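Local coordinates for transaminase (Bacillus megaterium, PDB 5G0A), which probably transfers amino groups between amines and keto compounds with S selectivity, using bound pyridoxal-5'-phosphate as cofactor, at residues 353-367 with 445-457. Numbering follows the deposited sequence.
Unlike the reference sequence in segment 353-367: Asp359 (reference Asn). Unlike the reference sequence in segment 445-457: Gly452 (reference Glu).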
# COMPACT_ATOMS: atom_id res chain seq x y z
N PHE B 353 39.36 -23.35 2.53
CA PHE B 353 39.33 -21.89 2.46
C PHE B 353 38.73 -21.24 3.71
O PHE B 353 39.09 -20.12 4.06
CB PHE B 353 38.49 -21.43 1.26
CG PHE B 353 39.24 -21.38 -0.04
CD1 PHE B 353 39.86 -22.51 -0.56
CD2 PHE B 353 39.30 -20.20 -0.77
CE1 PHE B 353 40.55 -22.46 -1.77
CE2 PHE B 353 40.00 -20.13 -1.97
CZ PHE B 353 40.62 -21.27 -2.47
N VAL B 354 37.78 -21.93 4.35
CA VAL B 354 37.14 -21.35 5.53
C VAL B 354 38.18 -21.20 6.65
O VAL B 354 38.33 -20.13 7.26
CB VAL B 354 35.90 -22.17 5.98
CG1 VAL B 354 35.40 -21.69 7.33
CG2 VAL B 354 34.80 -22.10 4.92
N GLU B 355 38.97 -22.26 6.84
CA GLU B 355 40.06 -22.24 7.80
C GLU B 355 41.13 -21.21 7.43
O GLU B 355 41.61 -20.46 8.30
CB GLU B 355 40.62 -23.66 7.94
CG GLU B 355 39.67 -24.65 8.64
CD GLU B 355 38.49 -25.11 7.79
OE1 GLU B 355 38.60 -25.18 6.54
OE2 GLU B 355 37.43 -25.42 8.37
N GLN B 356 41.46 -21.11 6.14
CA GLN B 356 42.37 -20.07 5.64
C GLN B 356 41.89 -18.65 5.97
O GLN B 356 42.68 -17.77 6.31
CB GLN B 356 42.58 -20.19 4.12
CG GLN B 356 43.47 -21.33 3.66
CD GLN B 356 43.69 -21.30 2.14
OE1 GLN B 356 43.35 -22.25 1.43
NE2 GLN B 356 44.25 -20.21 1.64
N ALA B 357 40.58 -18.42 5.84
CA ALA B 357 40.00 -17.11 6.08
C ALA B 357 40.08 -16.73 7.57
O ALA B 357 40.39 -15.61 7.89
CB ALA B 357 38.55 -17.08 5.62
N LYS B 358 39.75 -17.67 8.44
CA LYS B 358 39.87 -17.46 9.89
C LYS B 358 41.30 -17.02 10.23
O LYS B 358 41.51 -16.00 10.89
CB LYS B 358 39.50 -18.71 10.68
CG LYS B 358 39.67 -18.55 12.20
CD LYS B 358 39.31 -19.81 12.97
CE LYS B 358 39.34 -19.54 14.48
NZ LYS B 358 38.77 -20.67 15.27
N ASP B 359 42.28 -17.80 9.75
CA ASP B 359 43.72 -17.52 9.98
C ASP B 359 44.14 -16.15 9.49
O ASP B 359 44.79 -15.40 10.22
CB ASP B 359 44.59 -18.57 9.27
CG ASP B 359 45.06 -19.66 10.19
OD1 ASP B 359 46.08 -19.44 10.90
OD2 ASP B 359 44.46 -20.76 10.18
N SER B 360 43.79 -15.82 8.25
CA SER B 360 44.13 -14.52 7.68
C SER B 360 43.43 -13.34 8.37
O SER B 360 43.96 -12.24 8.43
CB SER B 360 43.89 -14.51 6.17
OG SER B 360 44.76 -15.45 5.54
N GLY B 361 42.23 -13.57 8.90
CA GLY B 361 41.53 -12.56 9.69
C GLY B 361 42.32 -12.23 10.96
O GLY B 361 42.47 -11.06 11.30
N GLU B 362 42.80 -13.27 11.65
CA GLU B 362 43.65 -13.10 12.84
C GLU B 362 44.89 -12.30 12.47
O GLU B 362 45.31 -11.40 13.20
CB GLU B 362 44.00 -14.45 13.46
CG GLU B 362 42.82 -15.13 14.14
CD GLU B 362 43.02 -16.60 14.43
OE1 GLU B 362 44.18 -17.07 14.42
OE2 GLU B 362 42.01 -17.29 14.67
N TYR B 363 45.46 -12.60 11.30
CA TYR B 363 46.59 -11.82 10.80
C TYR B 363 46.23 -10.36 10.55
O TYR B 363 46.92 -9.44 11.00
CB TYR B 363 47.19 -12.46 9.54
CG TYR B 363 48.46 -11.77 9.08
CD1 TYR B 363 49.65 -11.93 9.79
CD2 TYR B 363 48.46 -10.95 7.95
CE1 TYR B 363 50.82 -11.30 9.39
CE2 TYR B 363 49.62 -10.31 7.54
CZ TYR B 363 50.80 -10.50 8.26
OH TYR B 363 51.97 -9.88 7.85
N ILE B 364 45.12 -10.14 9.83
CA ILE B 364 44.62 -8.79 9.57
C ILE B 364 44.34 -8.05 10.89
O ILE B 364 44.59 -6.85 10.99
CB ILE B 364 43.34 -8.81 8.68
CG1 ILE B 364 43.72 -9.10 7.21
CG2 ILE B 364 42.57 -7.50 8.77
CD1 ILE B 364 42.58 -9.68 6.38
N ARG B 365 43.78 -8.76 11.87
CA ARG B 365 43.55 -8.21 13.21
C ARG B 365 44.86 -7.63 13.79
O ARG B 365 44.88 -6.49 14.23
CB ARG B 365 42.92 -9.28 14.12
CG ARG B 365 43.06 -9.06 15.62
CD ARG B 365 42.02 -8.11 16.16
NE ARG B 365 40.66 -8.64 16.03
CZ ARG B 365 39.58 -8.04 16.50
NH1 ARG B 365 39.69 -6.89 17.15
NH2 ARG B 365 38.38 -8.59 16.32
N SER B 366 45.93 -8.42 13.74
CA SER B 366 47.25 -7.95 14.22
C SER B 366 47.78 -6.74 13.44
O SER B 366 48.42 -5.84 14.00
CB SER B 366 48.27 -9.09 14.21
OG SER B 366 48.73 -9.37 12.89
N LYS B 367 47.51 -6.71 12.13
CA LYS B 367 47.94 -5.58 11.30
C LYS B 367 47.14 -4.32 11.60
O LYS B 367 47.71 -3.22 11.65
CB LYS B 367 47.85 -5.93 9.80
CG LYS B 367 48.66 -7.15 9.36
CD LYS B 367 50.16 -6.88 9.30
CE LYS B 367 50.50 -5.79 8.29
NZ LYS B 367 51.95 -5.81 7.96
N ALA B 445 38.95 -9.33 0.92
CA ALA B 445 39.73 -9.91 -0.18
C ALA B 445 39.25 -11.34 -0.36
O ALA B 445 38.29 -11.74 0.28
CB ALA B 445 41.23 -9.83 0.14
N SER B 446 39.92 -12.11 -1.23
CA SER B 446 39.55 -13.52 -1.37
C SER B 446 39.97 -14.26 -0.10
O SER B 446 40.87 -13.79 0.62
CB SER B 446 40.20 -14.12 -2.61
OG SER B 446 40.03 -13.27 -3.75
N LEU B 447 39.32 -15.38 0.18
CA LEU B 447 39.60 -16.13 1.40
C LEU B 447 41.04 -16.65 1.43
O LEU B 447 41.62 -16.81 2.51
CB LEU B 447 38.63 -17.30 1.55
CG LEU B 447 37.13 -16.94 1.46
CD1 LEU B 447 36.27 -18.14 1.79
CD2 LEU B 447 36.82 -15.75 2.35
N ASN B 448 41.58 -16.90 0.24
CA ASN B 448 42.97 -17.36 0.08
C ASN B 448 44.00 -16.25 -0.20
O ASN B 448 45.10 -16.53 -0.74
CB ASN B 448 43.03 -18.45 -1.00
CG ASN B 448 42.71 -17.92 -2.38
OD1 ASN B 448 42.12 -16.87 -2.52
ND2 ASN B 448 43.11 -18.65 -3.42
N VAL B 449 43.66 -15.01 0.15
CA VAL B 449 44.55 -13.86 -0.03
C VAL B 449 45.89 -14.15 0.65
O VAL B 449 45.92 -14.82 1.68
CB VAL B 449 43.93 -12.52 0.46
CG1 VAL B 449 43.73 -12.50 1.99
CG2 VAL B 449 44.75 -11.31 0.01
N SER B 450 46.98 -13.72 0.04
CA SER B 450 48.31 -14.00 0.60
C SER B 450 48.68 -13.01 1.68
O SER B 450 48.19 -11.88 1.72
CB SER B 450 49.37 -14.00 -0.52
OG SER B 450 49.59 -12.68 -0.99
N ARG B 451 49.59 -13.43 2.57
CA ARG B 451 50.16 -12.52 3.56
C ARG B 451 50.80 -11.33 2.88
O ARG B 451 50.65 -10.20 3.34
CB ARG B 451 51.20 -13.26 4.44
CG ARG B 451 50.62 -14.40 5.27
CD ARG B 451 50.08 -13.93 6.61
NE ARG B 451 49.30 -14.96 7.33
CZ ARG B 451 49.61 -15.45 8.53
NH1 ARG B 451 50.68 -15.04 9.19
NH2 ARG B 451 48.82 -16.37 9.08
N GLY B 452 51.52 -11.57 1.78
CA GLY B 452 52.18 -10.49 1.02
C GLY B 452 51.19 -9.46 0.51
O GLY B 452 51.47 -8.27 0.53
N ASP B 453 50.04 -9.92 0.02
CA ASP B 453 49.02 -8.99 -0.43
C ASP B 453 48.32 -8.26 0.74
O ASP B 453 48.06 -7.08 0.63
CB ASP B 453 48.02 -9.67 -1.40
CG ASP B 453 48.63 -9.88 -2.79
OD1 ASP B 453 49.51 -9.10 -3.21
OD2 ASP B 453 48.20 -10.81 -3.48
N ILE B 454 48.05 -8.95 1.84
CA ILE B 454 47.58 -8.25 3.05
C ILE B 454 48.58 -7.17 3.46
O ILE B 454 48.20 -6.02 3.71
CB ILE B 454 47.30 -9.22 4.23
CG1 ILE B 454 46.08 -10.11 3.92
CG2 ILE B 454 47.10 -8.45 5.54
CD1 ILE B 454 45.97 -11.32 4.83
N ASP B 455 49.86 -7.51 3.51
CA ASP B 455 50.91 -6.51 3.83
C ASP B 455 50.89 -5.31 2.88
O ASP B 455 50.99 -4.17 3.33
CB ASP B 455 52.31 -7.14 3.84
CG ASP B 455 52.52 -8.09 5.01
OD1 ASP B 455 51.67 -8.15 5.92
OD2 ASP B 455 53.54 -8.80 5.01
N LYS B 456 50.76 -5.58 1.59
CA LYS B 456 50.70 -4.52 0.58
C LYS B 456 49.47 -3.62 0.77
O LYS B 456 49.56 -2.40 0.64
CB LYS B 456 50.74 -5.13 -0.83
CG LYS B 456 50.59 -4.12 -1.97
CD LYS B 456 50.93 -4.75 -3.32
CE LYS B 456 50.37 -3.93 -4.48
NZ LYS B 456 50.57 -4.65 -5.76
N ALA B 457 48.33 -4.22 1.07
CA ALA B 457 47.12 -3.46 1.27
C ALA B 457 47.21 -2.59 2.53
O ALA B 457 46.84 -1.42 2.51
CB ALA B 457 45.91 -4.40 1.33
O HOH W 1 44.12 -16.36 3.20
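The ring of Tyr363 lies under Arg451 and meets Asp455 at its edge. Over the centre of one face sits Arg451 CD, 3.5 Å from the ring centroid and almost on the ring normal, a CH-pi contact. Beyond that methylene the guanidinium stacks flat over the CG-CD1 side of the ring, its plane turned 20° from it, and Arg451 NH1 comes 3.3 Å from Tyr363 CD1. Against the opposite face, nearer the rim, rests CG of Lys367, one helical turn on. With Tyr363 CG anti to its own backbone N (chi1 -173°), the ring reaches across to helix 451-457, where Tyr363 OH donates to the syn lone pair of Asp455 OD1 at 2.6 Å. The same oxygen takes a salt bridge from Lys367 NZ at 3.1 Å, but from above the carboxylate plane; two bends in the lysine chain, at chi2 and chi3, bring the ammonium there. This double use probably favours the charged carboxylate. Next to this cluster, Ile454 enters as a knob among Ser360, Tyr363, Ile364 and Lys367, its CG2 at the tyrosine edge. The two helices, crossing at -30°, pack in the C-terminal part of this fold-type I PLP enzyme, the small domain of class-III aminotransferases, where Ile364 also touches Trp388 of strand 387-392. Ser450 caps helix 451-457, and before it the type I turn 446-449 faces the first turns of the partner helix. There one water receives a bond from Ser360 OG and donates to Leu447 O and Val449 O, joining the helix to the turn. Toward the start of helix 353-367, Leu447 CB lies 3.8 Å from Phe353 CD2, at the ring edge, while Leu447 CD2 meets Ala357 CB.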